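Local atomic coordinates of R.Pab1 family restriction endonuclease (Campylobacter coli, PDB entry 7CFA), a protein that probably acts as a restriction DNA glycosylase, recognising a specific DNA sequence and excising a base from it, with DNA strand cleavage following at the abasic site. Residues A[41-51]-A[185-197]. The protein carries 2 engineered substitutions. Sequence-based numbering, arbitrary orientation.
Sequences ININVKHYVEW and ERNFLNRSIESKE. Engineered in segment 185-197: Ser192 (natural residue Cys).
Ile43 is held by both of its backbone polar atoms: its N donates to Arg191 O (2.9 Å), and its O receives Asn190 N (2.7 Å). The first donor stands well above the carbonyl plane of Arg191, whereas the second approaches almost head-on to the C=O of Ile43. Beside this pair Ser192, an engineered residue, brings its CA to 3.3 Å from Ile41 O in a CA-H...O contact.

Apolar contacts flank the backbone bonds. With CG1 anti to its own carbonyl carbon (chi1 -66°), Ile43 lays this branch against CG1 of Ile193, 3.7 Å from Ile43 CG1, the two side chains crossing at a slant. Ile43 CD1 also sits over one face of the His47 ring, near its rim. Further along, Leu189 CD1 reaches Val45 CG1 (3.7 Å) and packs against the peptide joining Asn44 to Val45.

Polar bonds within each segment shape the two loops. Asn44 N donates almost straight to His47 ND1 (3.0 Å), while Asn44 OD1 takes Lys46 N on a lone pair in an Asx turn. Across from them, Arg191 NE binds Asn187 O, and Arg191 NH2 forms a salt bridge with Glu197 OE2 (3.1 Å), met on the syn side; NH2 also lies over one face of the Phe188 ring, toward its rim.

Near the surface, a short, weakly bonded antiparallel pairing brings 42-43 alongside 191-192, with the type I turn 44-47 and the type II turn 188-191 side by side at one end of it. Through the two Ile43 bonds it ties the loop leading into strand 47-51, an inner strand of the large antiparallel sheet, to the connection following strand 166-175, its neighbour in that sheet.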
ATOM      1  N   ILE A  41       1.104  26.393  -4.240  1.00102.96           N
ATOM      2  CA  ILE A  41       2.099  25.372  -3.938  1.00107.54           C
ATOM      3  C   ILE A  41       3.282  25.495  -4.891  1.00108.99           C
ATOM      4  O   ILE A  41       3.294  24.888  -5.962  1.00105.89           O
ATOM      5  CB  ILE A  41       1.483  23.962  -4.001  1.00112.47           C
ATOM      6  CG1 ILE A  41       0.211  23.903  -3.152  1.00114.79           C
ATOM      7  CG2 ILE A  41       2.486  22.918  -3.530  1.00110.49           C
ATOM      8  CD1 ILE A  41      -0.479  22.556  -3.170  1.00108.29           C
ATOM      9  N   ASN A  42       4.279  26.283  -4.497  1.00110.72           N
ATOM     10  CA  ASN A  42       5.444  26.512  -5.342  1.00107.59           C
ATOM     11  C   ASN A  42       6.379  25.311  -5.332  1.00103.34           C
ATOM     12  O   ASN A  42       6.579  24.666  -4.296  1.00110.69           O
ATOM     13  CB  ASN A  42       6.200  27.759  -4.882  1.00107.63           C
ATOM     14  CG  ASN A  42       5.426  29.035  -5.130  1.00108.16           C
ATOM     15  OD1 ASN A  42       4.754  29.180  -6.151  1.00105.57           O
ATOM     16  ND2 ASN A  42       5.515  29.972  -4.193  1.00114.34           N
ATOM     17  N   ILE A  43       6.967  25.030  -6.493  1.00 89.47           N
ATOM     18  CA  ILE A  43       7.890  23.919  -6.669  1.00 79.58           C
ATOM     19  C   ILE A  43       9.295  24.374  -6.303  1.00 83.28           C
ATOM     20  O   ILE A  43       9.755  25.427  -6.761  1.00 82.20           O
ATOM     21  CB  ILE A  43       7.836  23.406  -8.115  1.00 72.15           C
ATOM     22  CG1 ILE A  43       6.463  22.795  -8.411  1.00 74.93           C
ATOM     23  CG2 ILE A  43       8.958  22.408  -8.376  1.00 63.77           C
ATOM     24  CD1 ILE A  43       6.146  21.574  -7.576  1.00 77.04           C
ATOM     25  N   ASN A  44       9.977  23.585  -5.481  1.00 84.44           N
ATOM     26  CA  ASN A  44      11.362  23.836  -5.105  1.00 86.48           C
ATOM     27  C   ASN A  44      12.234  22.670  -5.576  1.00 82.73           C
ATOM     28  O   ASN A  44      11.778  21.771  -6.288  1.00 85.26           O
ATOM     29  CB  ASN A  44      11.473  24.065  -3.596  1.00 93.66           C
ATOM     30  CG  ASN A  44      10.852  22.942  -2.792  1.00 94.49           C
ATOM     31  OD1 ASN A  44      11.384  21.834  -2.740  1.00 84.87           O
ATOM     32  ND2 ASN A  44       9.721  23.224  -2.156  1.00 99.75           N
ATOM     33  N   VAL A  45      13.503  22.687  -5.160  1.00 84.83           N
ATOM     34  CA  VAL A  45      14.457  21.684  -5.624  1.00 82.03           C
ATOM     35  C   VAL A  45      14.171  20.301  -5.051  1.00 79.14           C
ATOM     36  O   VAL A  45      14.669  19.300  -5.582  1.00 76.21           O
ATOM     37  CB  VAL A  45      15.892  22.116  -5.278  1.00 86.23           C
ATOM     38  CG1 VAL A  45      16.241  23.402  -6.005  1.00 94.22           C
ATOM     39  CG2 VAL A  45      16.038  22.294  -3.775  1.00 84.75           C
ATOM     40  N   LYS A  46      13.388  20.213  -3.979  1.00 87.63           N
ATOM     41  CA  LYS A  46      13.086  18.932  -3.357  1.00 91.86           C
ATOM     42  C   LYS A  46      11.876  18.240  -3.971  1.00 87.64           C
ATOM     43  O   LYS A  46      11.612  17.079  -3.640  1.00 85.21           O
ATOM     44  CB  LYS A  46      12.867  19.114  -1.851  1.00 95.75           C
ATOM     45  CG  LYS A  46      14.115  19.552  -1.098  1.00102.71           C
ATOM     46  CD  LYS A  46      13.831  19.743   0.383  1.00108.24           C
ATOM     47  CE  LYS A  46      15.077  20.195   1.126  1.00112.60           C
ATOM     48  NZ  LYS A  46      14.813  20.413   2.575  1.00118.37           N
ATOM     49  N   HIS A  47      11.141  18.911  -4.854  1.00 82.39           N
ATOM     50  CA  HIS A  47       9.998  18.291  -5.508  1.00 73.60           C
ATOM     51  C   HIS A  47      10.470  17.359  -6.617  1.00 66.51           C
ATOM     52  O   HIS A  47      11.232  17.762  -7.502  1.00 72.07           O
ATOM     53  CB  HIS A  47       9.053  19.352  -6.068  1.00 63.79           C
ATOM     54  CG  HIS A  47       8.177  19.986  -5.033  1.00 77.05           C
ATOM     55  ND1 HIS A  47       8.514  21.154  -4.384  1.00 81.60           N
ATOM     56  CD2 HIS A  47       6.977  19.608  -4.529  1.00 79.30           C
ATOM     57  CE1 HIS A  47       7.558  21.472  -3.530  1.00 82.37           C
ATOM     58  NE2 HIS A  47       6.615  20.550  -3.597  1.00 80.99           N
ATOM     59  N   TYR A  48      10.012  16.112  -6.566  1.00 66.71           N
ATOM     60  CA  TYR A  48      10.386  15.089  -7.529  1.00 66.70           C
ATOM     61  C   TYR A  48       9.150  14.560  -8.242  1.00 56.82           C
ATOM     62  O   TYR A  48       8.036  14.613  -7.716  1.00 62.09           O
ATOM     63  CB  TYR A  48      11.115  13.922  -6.848  1.00 72.66           C
ATOM     64  CG  TYR A  48      12.605  14.121  -6.679  1.00 91.79           C
ATOM     65  CD1 TYR A  48      13.105  15.078  -5.803  1.00100.09           C
ATOM     66  CD2 TYR A  48      13.511  13.339  -7.385  1.00 88.91           C
ATOM     67  CE1 TYR A  48      14.467  15.257  -5.644  1.00101.72           C
ATOM     68  CE2 TYR A  48      14.874  13.511  -7.233  1.00 93.48           C
ATOM     69  CZ  TYR A  48      15.346  14.470  -6.362  1.00101.57           C
ATOM     70  OH  TYR A  48      16.702  14.645  -6.207  1.00104.96           O
ATOM     71  N   VAL A  49       9.362  14.052  -9.448  1.00 56.35           N
ATOM     72  CA  VAL A  49       8.336  13.320 -10.179  1.00 56.19           C
ATOM     73  C   VAL A  49       8.505  11.839  -9.877  1.00 57.30           C
ATOM     74  O   VAL A  49       9.618  11.307  -9.955  1.00 60.12           O
ATOM     75  CB  VAL A  49       8.435  13.588 -11.690  1.00 57.69           C
ATOM     76  CG1 VAL A  49       7.420  12.741 -12.450  1.00 55.50           C
ATOM     77  CG2 VAL A  49       8.233  15.065 -11.984  1.00 60.59           C
ATOM     78  N   GLU A  50       7.413  11.175  -9.516  1.00 50.10           N
ATOM     79  CA  GLU A  50       7.407   9.732  -9.312  1.00 46.95           C
ATOM     80  C   GLU A  50       6.625   9.093 -10.449  1.00 44.96           C
ATOM     81  O   GLU A  50       5.425   9.347 -10.599  1.00 48.15           O
ATOM     82  CB  GLU A  50       6.797   9.361  -7.962  1.00 54.51           C
ATOM     83  CG  GLU A  50       7.124   7.942  -7.526  1.00 49.06           C
ATOM     84  CD  GLU A  50       6.445   7.553  -6.232  1.00 52.65           C
ATOM     85  OE1 GLU A  50       5.201   7.445  -6.222  1.00 53.33           O
ATOM     86  OE2 GLU A  50       7.155   7.365  -5.221  1.00 55.70           O
ATOM     87  N   TRP A  51       7.301   8.264 -11.240  1.00 42.93           N
ATOM     88  CA  TRP A  51       6.740   7.690 -12.463  1.00 45.64           C
ATOM     89  C   TRP A  51       6.828   6.167 -12.375  1.00 44.29           C
ATOM     90  O   TRP A  51       7.913   5.594 -12.518  1.00 41.27           O
ATOM     91  CB  TRP A  51       7.479   8.224 -13.690  1.00 39.72           C
ATOM     92  CG  TRP A  51       6.955   7.764 -15.023  1.00 46.45           C
ATOM     93  CD1 TRP A  51       5.849   6.997 -15.261  1.00 47.60           C
ATOM     94  CD2 TRP A  51       7.529   8.051 -16.306  1.00 45.83           C
ATOM     95  NE1 TRP A  51       5.700   6.790 -16.615  1.00 46.77           N
ATOM     96  CE2 TRP A  51       6.719   7.426 -17.277  1.00 45.51           C
ATOM     97  CE3 TRP A  51       8.648   8.775 -16.726  1.00 43.08           C
ATOM     98  CZ2 TRP A  51       6.995   7.506 -18.640  1.00 48.80           C
ATOM     99  CZ3 TRP A  51       8.920   8.851 -18.081  1.00 42.51           C
ATOM    100  CH2 TRP A  51       8.099   8.219 -19.020  1.00 49.92           C
ATOM    101  N   GLU A 185      10.514  25.696 -21.774  1.00 87.47           N
ATOM    102  CA  GLU A 185      11.222  26.427 -20.732  1.00 87.55           C
ATOM    103  C   GLU A 185      11.234  25.611 -19.447  1.00 81.35           C
ATOM    104  O   GLU A 185      10.198  25.075 -19.037  1.00 80.97           O
ATOM    105  CB  GLU A 185      10.568  27.786 -20.478  1.00 95.59           C
ATOM    106  CG  GLU A 185      10.560  28.714 -21.677  1.00101.34           C
ATOM    107  CD  GLU A 185       9.735  29.962 -21.432  1.00108.58           C
ATOM    108  OE1 GLU A 185       8.607  29.838 -20.909  1.00109.97           O
ATOM    109  OE2 GLU A 185      10.219  31.067 -21.752  1.00112.13           O
ATOM    110  N   ARG A 186      12.404  25.519 -18.816  1.00 79.42           N
ATOM    111  CA  ARG A 186      12.531  24.880 -17.506  1.00 76.03           C
ATOM    112  C   ARG A 186      12.336  25.934 -16.415  1.00 79.79           C
ATOM    113  O   ARG A 186      13.264  26.354 -15.722  1.00 84.05           O
ATOM    114  CB  ARG A 186      13.876  24.175 -17.382  1.00 72.53           C
ATOM    115  CG  ARG A 186      14.010  22.938 -18.257  1.00 71.78           C
ATOM    116  CD  ARG A 186      15.361  22.260 -18.078  1.00 71.15           C
ATOM    117  NE  ARG A 186      15.456  21.028 -18.860  1.00 73.97           N
ATOM    118  CZ  ARG A 186      15.877  20.972 -20.120  1.00 65.15           C
ATOM    119  NH1 ARG A 186      16.248  22.079 -20.748  1.00 65.81           N
ATOM    120  NH2 ARG A 186      15.927  19.808 -20.754  1.00 55.59           N
ATOM    121  N   ASN A 187      11.081  26.364 -16.275  1.00 80.83           N
ATOM    122  CA  ASN A 187      10.709  27.419 -15.340  1.00 83.42           C
ATOM    123  C   ASN A 187       9.835  26.910 -14.199  1.00 82.41           C
ATOM    124  O   ASN A 187       9.109  27.698 -13.585  1.00 93.73           O
ATOM    125  CB  ASN A 187       9.997  28.551 -16.080  1.00 89.44           C
ATOM    126  CG  ASN A 187       8.682  28.107 -16.695  1.00 88.77           C
ATOM    127  OD1 ASN A 187       8.453  26.915 -16.903  1.00 74.56           O
ATOM    128  ND2 ASN A 187       7.812  29.066 -16.993  1.00 98.34           N
ATOM    129  N   PHE A 188       9.882  25.610 -13.905  1.00 74.65           N
ATOM    130  CA  PHE A 188       9.052  25.080 -12.826  1.00 77.53           C
ATOM    131  C   PHE A 188       9.596  25.463 -11.457  1.00 81.16           C
ATOM    132  O   PHE A 188       8.829  25.551 -10.492  1.00 86.55           O
ATOM    133  CB  PHE A 188       8.933  23.561 -12.942  1.00 70.18           C
ATOM    134  CG  PHE A 188       7.955  23.109 -13.986  1.00 74.52           C
ATOM    135  CD1 PHE A 188       8.389  22.735 -15.246  1.00 74.71           C
ATOM    136  CD2 PHE A 188       6.598  23.062 -13.708  1.00 80.45           C
ATOM    137  CE1 PHE A 188       7.490  22.319 -16.210  1.00 77.12           C
ATOM    138  CE2 PHE A 188       5.694  22.650 -14.668  1.00 83.52           C
ATOM    139  CZ  PHE A 188       6.140  22.276 -15.919  1.00 80.67           C
ATOM    140  N   LEU A 189      10.902  25.694 -11.354  1.00 77.37           N
ATOM    141  CA  LEU A 189      11.504  26.036 -10.073  1.00 79.71           C
ATOM    142  C   LEU A 189      10.981  27.383  -9.586  1.00 90.51           C
ATOM    143  O   LEU A 189      10.918  28.348 -10.354  1.00 91.32           O
ATOM    144  CB  LEU A 189      13.026  26.066 -10.197  1.00 88.10           C
ATOM    145  CG  LEU A 189      13.822  26.051  -8.891  1.00 93.37           C
ATOM    146  CD1 LEU A 189      13.471  24.818  -8.074  1.00 88.84           C
ATOM    147  CD2 LEU A 189      15.312  26.098  -9.179  1.00 97.74           C
ATOM    148  N   ASN A 190      10.604  27.437  -8.306  1.00 95.19           N
ATOM    149  CA  ASN A 190      10.036  28.639  -7.689  1.00 99.58           C
ATOM    150  C   ASN A 190       8.759  29.074  -8.407  1.00102.48           C
ATOM    151  O   ASN A 190       8.548  30.254  -8.694  1.00104.62           O
ATOM    152  CB  ASN A 190      11.060  29.777  -7.647  1.00 95.25           C
ATOM    153  CG  ASN A 190      12.301  29.414  -6.858  1.00 97.96           C
ATOM    154  OD1 ASN A 190      12.233  28.660  -5.886  1.00104.78           O
ATOM    155  ND2 ASN A 190      13.443  29.947  -7.274  1.00 91.92           N
ATOM    156  N   ARG A 191       7.899  28.100  -8.698  1.00 99.09           N
ATOM    157  CA  ARG A 191       6.644  28.372  -9.386  1.00100.94           C
ATOM    158  C   ARG A 191       5.669  27.238  -9.109  1.00101.41           C
ATOM    159  O   ARG A 191       6.069  26.074  -9.031  1.00106.91           O
ATOM    160  CB  ARG A 191       6.859  28.533 -10.898  1.00 99.63           C
ATOM    161  CG  ARG A 191       5.578  28.807 -11.672  1.00102.58           C
ATOM    162  CD  ARG A 191       5.842  29.055 -13.148  1.00113.67           C
ATOM    163  NE  ARG A 191       6.338  27.869 -13.841  1.00112.65           N
ATOM    164  CZ  ARG A 191       5.560  26.939 -14.385  1.00106.73           C
ATOM    165  NH1 ARG A 191       4.241  27.045 -14.311  1.00114.10           N
ATOM    166  NH2 ARG A 191       6.101  25.899 -15.002  1.00103.53           N
ATOM    167  N   SER A 192       4.394  27.587  -8.962  1.00 95.03           N
ATOM    168  CA  SER A 192       3.356  26.588  -8.762  1.00 96.24           C
ATOM    169  C   SER A 192       2.932  25.986 -10.097  1.00100.04           C
ATOM    170  O   SER A 192       3.020  26.625 -11.148  1.00104.11           O
ATOM    171  CB  SER A 192       2.144  27.200  -8.057  1.00 96.96           C
ATOM    172  OG  SER A 192       1.561  28.225  -8.842  1.00104.67           O
ATOM    173  N   ILE A 193       2.473  24.739 -10.044  1.00 97.16           N
ATOM    174  CA  ILE A 193       2.048  24.036 -11.248  1.00 97.67           C
ATOM    175  C   ILE A 193       0.614  24.429 -11.574  1.00102.58           C
ATOM    176  O   ILE A 193      -0.280  24.333 -10.725  1.00104.23           O
ATOM    177  CB  ILE A 193       2.183  22.516 -11.069  1.00 94.52           C
ATOM    178  CG1 ILE A 193       3.612  22.153 -10.662  1.00 93.91           C
ATOM    179  CG2 ILE A 193       1.802  21.796 -12.352  1.00 96.59           C
ATOM    180  CD1 ILE A 193       3.837  20.669 -10.476  1.00 98.25           C
ATOM    181  N   GLU A 194       0.394  24.880 -12.806  1.00108.94           N
ATOM    182  CA  GLU A 194      -0.940  25.266 -13.235  1.00112.68           C
ATOM    183  C   GLU A 194      -1.819  24.033 -13.423  1.00111.85           C
ATOM    184  O   GLU A 194      -1.343  22.894 -13.483  1.00102.78           O
ATOM    185  CB  GLU A 194      -0.873  26.072 -14.532  1.00113.97           C
ATOM    186  CG  GLU A 194      -0.017  27.326 -14.439  1.00119.32           C
ATOM    187  CD  GLU A 194       0.065  28.075 -15.754  1.00123.98           C
ATOM    188  OE1 GLU A 194      -0.500  27.584 -16.753  1.00126.86           O
ATOM    189  OE2 GLU A 194       0.693  29.154 -15.790  1.00126.41           O
ATOM    190  N   SER A 195      -3.124  24.279 -13.509  1.00121.71           N
ATOM    191  CA  SER A 195      -4.086  23.196 -13.663  1.00121.74           C
ATOM    192  C   SER A 195      -3.916  22.535 -15.023  1.00111.16           C
ATOM    193  O   SER A 195      -3.807  23.217 -16.046  1.00108.62           O
ATOM    194  CB  SER A 195      -5.513  23.719 -13.508  1.00130.52           C
ATOM    195  OG  SER A 195      -6.453  22.662 -13.609  1.00131.23           O
ATOM    196  N   LYS A 196      -3.879  21.201 -15.025  1.00107.85           N
ATOM    197  CA  LYS A 196      -3.758  20.399 -16.242  1.00103.66           C
ATOM    198  C   LYS A 196      -2.428  20.622 -16.951  1.00 98.91           C
ATOM    199  O   LYS A 196      -2.271  20.237 -18.113  1.00100.98           O
ATOM    200  CB  LYS A 196      -4.910  20.674 -17.213  1.00105.83           C
ATOM    201  CG  LYS A 196      -6.297  20.418 -16.641  1.00104.43           C
ATOM    202  CD  LYS A 196      -7.379  20.722 -17.669  1.00108.05           C
ATOM    203  CE  LYS A 196      -8.782  20.545 -17.093  1.00115.63           C
ATOM    204  NZ  LYS A 196      -9.825  20.882 -18.107  1.00119.87           N
ATOM    205  N   GLU A 197      -1.466  21.243 -16.274  1.00 95.22           N
ATOM    206  CA  GLU A 197      -0.186  21.545 -16.899  1.00 96.74           C
ATOM    207  C   GLU A 197       0.614  20.268 -17.119  1.00 98.12           C
ATOM    208  O   GLU A 197       0.623  19.365 -16.277  1.00 99.59           O
ATOM    209  CB  GLU A 197       0.620  22.526 -16.046  1.00 95.56           C
ATOM    210  CG  GLU A 197       1.897  23.014 -16.719  1.00 95.62           C
ATOM    211  CD  GLU A 197       2.646  24.053 -15.908  1.00 98.28           C
ATOM    212  OE1 GLU A 197       2.185  24.400 -14.800  1.00 97.77           O
ATOM    213  OE2 GLU A 197       3.701  24.524 -16.385  1.00 96.88           O
TER